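PDB 5GNE: leucine aminopeptidase from Legionella pneumophila, which probably acts as a zinc-dependent metalloexopeptidase of the M28 family, removing residues from the amino termini of peptides. Local coordinates for residues A[8-19]-A[51-62]. Sequence-based numbering, arbitrary orientation.
Sequences DRIIVSNCLYEQ and MRPVCGNYLNAE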
loop_
_atom_site.group_PDB
_atom_site.type_symbol
_atom_site.label_atom_id
_atom_site.label_comp_id
_atom_site.label_asym_id
_atom_site.label_seq_id
_atom_site.Cartn_x
_atom_site.Cartn_y
_atom_site.Cartn_z
ATOM N N ASP A 8 7.849 -21.005 5.404
ATOM C CA ASP A 8 6.881 -19.944 5.466
ATOM C C ASP A 8 5.520 -20.545 5.700
ATOM O O ASP A 8 5.202 -21.628 5.204
ATOM C CB ASP A 8 6.882 -19.129 4.178
ATOM C CG ASP A 8 8.216 -18.475 3.915
ATOM O OD1 ASP A 8 8.464 -17.413 4.512
ATOM O OD2 ASP A 8 9.024 -19.028 3.136
ATOM N N ARG A 9 4.725 -19.843 6.488
ATOM C CA ARG A 9 3.349 -20.229 6.640
ATOM C C ARG A 9 2.491 -19.183 5.965
ATOM O O ARG A 9 2.497 -18.004 6.336
ATOM C CB ARG A 9 2.989 -20.408 8.115
ATOM C CG ARG A 9 3.762 -21.566 8.744
ATOM C CD ARG A 9 3.318 -21.843 10.183
ATOM N NE ARG A 9 3.862 -20.873 11.118
ATOM C CZ ARG A 9 3.670 -20.946 12.421
ATOM N NH1 ARG A 9 2.924 -21.931 12.910
ATOM N NH2 ARG A 9 4.205 -20.039 13.229
ATOM N N ILE A 10 1.753 -19.621 4.950
ATOM C CA ILE A 10 1.012 -18.686 4.100
ATOM C C ILE A 10 -0.384 -19.199 3.865
ATOM O O ILE A 10 -0.654 -20.397 3.998
ATOM C CB ILE A 10 1.681 -18.465 2.735
ATOM C CG1 ILE A 10 1.673 -19.746 1.901
ATOM C CG2 ILE A 10 3.118 -18.027 2.887
ATOM C CD1 ILE A 10 2.308 -19.526 0.540
ATOM N N ILE A 11 -1.273 -18.272 3.521
ATOM C CA ILE A 11 -2.641 -18.620 3.175
ATOM C C ILE A 11 -2.826 -18.395 1.682
ATOM O O ILE A 11 -2.473 -17.345 1.156
ATOM C CB ILE A 11 -3.646 -17.800 3.994
ATOM C CG1 ILE A 11 -3.552 -18.233 5.464
ATOM C CG2 ILE A 11 -5.072 -17.982 3.472
ATOM C CD1 ILE A 11 -4.300 -17.316 6.380
ATOM N N VAL A 12 -3.301 -19.421 0.990
ATOM C CA VAL A 12 -3.547 -19.364 -0.451
ATOM C C VAL A 12 -4.936 -19.852 -0.833
ATOM O O VAL A 12 -5.542 -20.628 -0.127
ATOM C CB VAL A 12 -2.529 -20.200 -1.203
ATOM C CG1 VAL A 12 -1.131 -19.618 -0.978
ATOM C CG2 VAL A 12 -2.615 -21.643 -0.714
ATOM N N SER A 13 -5.434 -19.409 -1.984
ATOM C CA SER A 13 -6.677 -19.977 -2.543
ATOM C C SER A 13 -6.480 -21.466 -2.786
ATOM O O SER A 13 -5.360 -21.931 -3.044
ATOM C CB SER A 13 -7.047 -19.325 -3.849
ATOM O OG SER A 13 -6.116 -19.767 -4.821
ATOM N N ASN A 14 -7.551 -22.231 -2.698
ATOM C CA ASN A 14 -7.426 -23.643 -3.033
ATOM C C ASN A 14 -6.871 -23.863 -4.435
ATOM O O ASN A 14 -6.143 -24.826 -4.690
ATOM C CB ASN A 14 -8.751 -24.340 -2.803
ATOM C CG ASN A 14 -9.035 -24.520 -1.314
ATOM O OD1 ASN A 14 -8.121 -24.398 -0.488
ATOM N ND2 ASN A 14 -10.273 -24.774 -0.960
ATOM N N CYS A 15 -7.164 -22.925 -5.324
ATOM C CA CYS A 15 -6.602 -22.909 -6.663
ATOM C C CYS A 15 -5.086 -22.985 -6.637
ATOM O O CYS A 15 -4.469 -23.838 -7.249
ATOM C CB CYS A 15 -7.057 -21.644 -7.407
ATOM S SG CYS A 15 -6.537 -21.546 -9.114
ATOM N N LEU A 16 -4.480 -22.070 -5.914
ATOM C CA LEU A 16 -3.031 -22.041 -5.791
ATOM C C LEU A 16 -2.525 -23.269 -5.025
ATOM O O LEU A 16 -1.471 -23.814 -5.343
ATOM C CB LEU A 16 -2.622 -20.763 -5.091
ATOM C CG LEU A 16 -1.199 -20.235 -5.209
ATOM C CD1 LEU A 16 -0.695 -20.517 -6.610
ATOM C CD2 LEU A 16 -1.223 -18.740 -4.898
ATOM N N TYR A 17 -3.282 -23.729 -4.034
ATOM C CA TYR A 17 -2.847 -24.903 -3.276
ATOM C C TYR A 17 -2.597 -26.112 -4.170
ATOM O O TYR A 17 -1.582 -26.798 -4.020
ATOM C CB TYR A 17 -3.852 -25.291 -2.202
ATOM C CG TYR A 17 -3.473 -26.588 -1.524
ATOM C CD1 TYR A 17 -2.293 -26.683 -0.779
ATOM C CD2 TYR A 17 -4.271 -27.729 -1.636
ATOM C CE1 TYR A 17 -1.917 -27.879 -0.153
ATOM C CE2 TYR A 17 -3.904 -28.938 -1.006
ATOM C CZ TYR A 17 -2.728 -28.996 -0.270
ATOM O OH TYR A 17 -2.346 -30.169 0.364
ATOM N N GLU A 18 -3.526 -26.382 -5.088
ATOM C CA GLU A 18 -3.402 -27.562 -5.938
ATOM C C GLU A 18 -2.147 -27.499 -6.798
ATOM O O GLU A 18 -1.599 -28.535 -7.165
ATOM C CB GLU A 18 -4.644 -27.737 -6.815
ATOM C CG GLU A 18 -5.895 -27.988 -5.989
ATOM C CD GLU A 18 -5.850 -29.320 -5.241
ATOM O OE1 GLU A 18 -5.249 -30.272 -5.766
ATOM O OE2 GLU A 18 -6.422 -29.422 -4.140
ATOM N N GLN A 19 -1.684 -26.289 -7.102
ATOM C CA GLN A 19 -0.407 -26.107 -7.799
ATOM C C GLN A 19 0.818 -26.270 -6.877
ATOM O O GLN A 19 1.952 -26.337 -7.349
ATOM C CB GLN A 19 -0.348 -24.715 -8.455
ATOM C CG GLN A 19 -1.440 -24.437 -9.488
ATOM C CD GLN A 19 -1.528 -25.521 -10.535
ATOM O OE1 GLN A 19 -0.516 -25.934 -11.100
ATOM N NE2 GLN A 19 -2.735 -26.035 -10.752
ATOM N N MET A 51 0.734 -18.230 -11.371
ATOM C CA MET A 51 -0.661 -18.564 -11.092
ATOM C C MET A 51 -1.462 -17.385 -10.557
ATOM O O MET A 51 -2.687 -17.458 -10.465
ATOM C CB MET A 51 -0.745 -19.731 -10.106
ATOM C CG MET A 51 -0.148 -21.044 -10.651
ATOM S SD MET A 51 -0.808 -21.535 -12.271
ATOM C CE MET A 51 -2.527 -21.737 -11.856
ATOM N N ARG A 52 -0.779 -16.288 -10.236
ATOM C CA ARG A 52 -1.436 -15.133 -9.625
ATOM C C ARG A 52 -2.674 -14.561 -10.368
ATOM O O ARG A 52 -3.668 -14.230 -9.723
ATOM C CB ARG A 52 -0.408 -14.021 -9.387
ATOM C CG ARG A 52 -0.968 -12.853 -8.608
ATOM C CD ARG A 52 0.128 -11.942 -8.131
ATOM N NE ARG A 52 -0.405 -10.759 -7.462
ATOM C CZ ARG A 52 0.351 -9.858 -6.839
ATOM N NH1 ARG A 52 1.674 -10.026 -6.775
ATOM N NH2 ARG A 52 -0.217 -8.800 -6.269
ATOM N N PRO A 53 -2.629 -14.432 -11.706
ATOM C CA PRO A 53 -3.845 -13.958 -12.407
ATOM C C PRO A 53 -5.064 -14.894 -12.259
ATOM O O PRO A 53 -6.203 -14.445 -12.183
ATOM C CB PRO A 53 -3.416 -13.910 -13.880
ATOM C CG PRO A 53 -1.946 -13.855 -13.857
ATOM C CD PRO A 53 -1.518 -14.663 -12.649
ATOM N N VAL A 54 -4.807 -16.192 -12.303
ATOM C CA VAL A 54 -5.846 -17.204 -12.163
ATOM C C VAL A 54 -6.256 -17.434 -10.707
ATOM O O VAL A 54 -7.443 -17.498 -10.384
ATOM C CB VAL A 54 -5.391 -18.538 -12.796
ATOM C CG1 VAL A 54 -6.386 -19.615 -12.536
ATOM C CG2 VAL A 54 -5.179 -18.347 -14.294
ATOM N N CYS A 55 -5.257 -17.550 -9.839
ATOM C CA CYS A 55 -5.454 -18.062 -8.495
ATOM C C CYS A 55 -5.322 -17.038 -7.382
ATOM O O CYS A 55 -5.538 -17.373 -6.217
ATOM C CB CYS A 55 -4.462 -19.188 -8.232
ATOM S SG CYS A 55 -4.711 -20.638 -9.271
ATOM N N GLY A 56 -4.902 -15.819 -7.716
ATOM C CA GLY A 56 -4.792 -14.763 -6.720
ATOM C C GLY A 56 -3.443 -14.713 -6.044
ATOM O O GLY A 56 -2.604 -15.595 -6.186
ATOM N N ASN A 57 -3.248 -13.674 -5.253
ATOM C CA ASN A 57 -2.031 -13.523 -4.492
ATOM C C ASN A 57 -2.124 -14.359 -3.221
ATOM O O ASN A 57 -3.151 -14.944 -2.952
ATOM C CB ASN A 57 -1.797 -12.047 -4.173
ATOM C CG ASN A 57 -0.390 -11.773 -3.736
ATOM O OD1 ASN A 57 0.523 -12.524 -4.068
ATOM N ND2 ASN A 57 -0.199 -10.693 -2.993
ATOM N N TYR A 58 -1.047 -14.418 -2.450
ATOM C CA TYR A 58 -1.072 -15.111 -1.170
ATOM C C TYR A 58 -0.795 -14.169 -0.005
ATOM O O TYR A 58 -0.260 -13.082 -0.179
ATOM C CB TYR A 58 -0.046 -16.236 -1.154
ATOM C CG TYR A 58 1.385 -15.761 -1.162
ATOM C CD1 TYR A 58 1.991 -15.332 -2.341
ATOM C CD2 TYR A 58 2.145 -15.823 -0.026
ATOM C CE1 TYR A 58 3.296 -14.933 -2.360
ATOM C CE2 TYR A 58 3.470 -15.436 -0.032
ATOM C CZ TYR A 58 4.038 -14.997 -1.191
ATOM O OH TYR A 58 5.357 -14.607 -1.178
ATOM N N LEU A 59 -1.177 -14.596 1.187
ATOM C CA LEU A 59 -0.942 -13.793 2.374
ATOM C C LEU A 59 0.086 -14.495 3.248
ATOM O O LEU A 59 -0.089 -15.650 3.592
ATOM C CB LEU A 59 -2.245 -13.604 3.139
ATOM C CG LEU A 59 -2.225 -12.771 4.426
ATOM C CD1 LEU A 59 -1.912 -11.289 4.142
ATOM C CD2 LEU A 59 -3.553 -12.942 5.157
ATOM N N ASN A 60 1.174 -13.832 3.596
ATOM C CA ASN A 60 2.071 -14.450 4.548
ATOM C C ASN A 60 1.517 -14.277 5.947
ATOM O O ASN A 60 1.270 -13.169 6.374
ATOM C CB ASN A 60 3.475 -13.872 4.464
ATOM C CG ASN A 60 4.477 -14.700 5.256
ATOM O OD1 ASN A 60 4.251 -15.004 6.424
ATOM N ND2 ASN A 60 5.563 -15.095 4.620
ATOM N N ALA A 61 1.357 -15.380 6.665
ATOM C CA ALA A 61 0.696 -15.347 7.972
ATOM C C ALA A 61 1.614 -14.913 9.096
ATOM O O ALA A 61 1.127 -14.552 10.170
ATOM C CB ALA A 61 0.128 -16.680 8.306
ATOM N N GLU A 62 2.924 -14.952 8.867
ATOM C CA GLU A 62 3.869 -14.676 9.948
ATOM C C GLU A 62 3.571 -13.435 10.799
ATOM O O GLU A 62 3.709 -13.490 12.008
ATOM C CB GLU A 62 5.296 -14.599 9.408
ATOM C CG GLU A 62 6.316 -14.648 10.529
ATOM C CD GLU A 62 7.752 -14.676 10.030
ATOM O OE1 GLU A 62 8.414 -13.613 9.985
ATOM O OE2 GLU A 62 8.231 -15.784 9.720
HETATM O O HOH W 1 -4.257 -17.192 -3.615
#
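Cys55 O, at the C-terminal end of helix 42-55, accepts two bonds: Ser13 OG donates at 2.8 Å, in the carbonyl plane and on a lone pair, and a water donates from 2.9 Å. The same water takes the backbone N-H of Ser13 and donates to Asn57 O, so it bridges the two chains just where they cease to pair as strands. Ser13 OG also accepts from Leu16 N (N-H...O 168°), which makes it the N-cap of the helix beginning at Asn14. Its chi1 of 71° tucks OG back over its own backbone, where it can serve both partners. Two residues after Ser13, the Cys15-Cys55 disulfide (SG to SG 2.0 Å) ties the two helices covalently. Beside it, Leu16 and Met51 lie alongside and run in opposite senses, with Leu16 CD1 3.6 Å from Met51 CB. The Met51 chain, bent at both chi2 and chi3, carries CE to Gln19 CG at 3.8 Å.

Toward the other end, Ile11 and Leu59 form an antiparallel hydrogen-bonded pair, Ile11 N to Leu59 O and Leu59 N to Ile11 O, the latter 3.0 Å and nearly straight at 171°. Ala61 N continues the pairing to Arg9 O. Ile10 CD1 comes obliquely upon the Tyr58 ring, 3.7 Å from CD2, while Val12 CG1 packs on Tyr58 CB. Asn60 OD1 accepts from Glu62 N two residues ahead, a capping bond at the start of helix 62-65. Strand 59-60 forms one edge of a four-stranded antiparallel sheet in order 25-29, 33-38, 8-13, 59-60. Tyr58 lies about 7 Å, side chain to side chain, from the zinc ligand Glu239, which brings the edge of this small N-terminal sheet near, though not onto, the dinuclear zinc site of an M28 aminopeptidase.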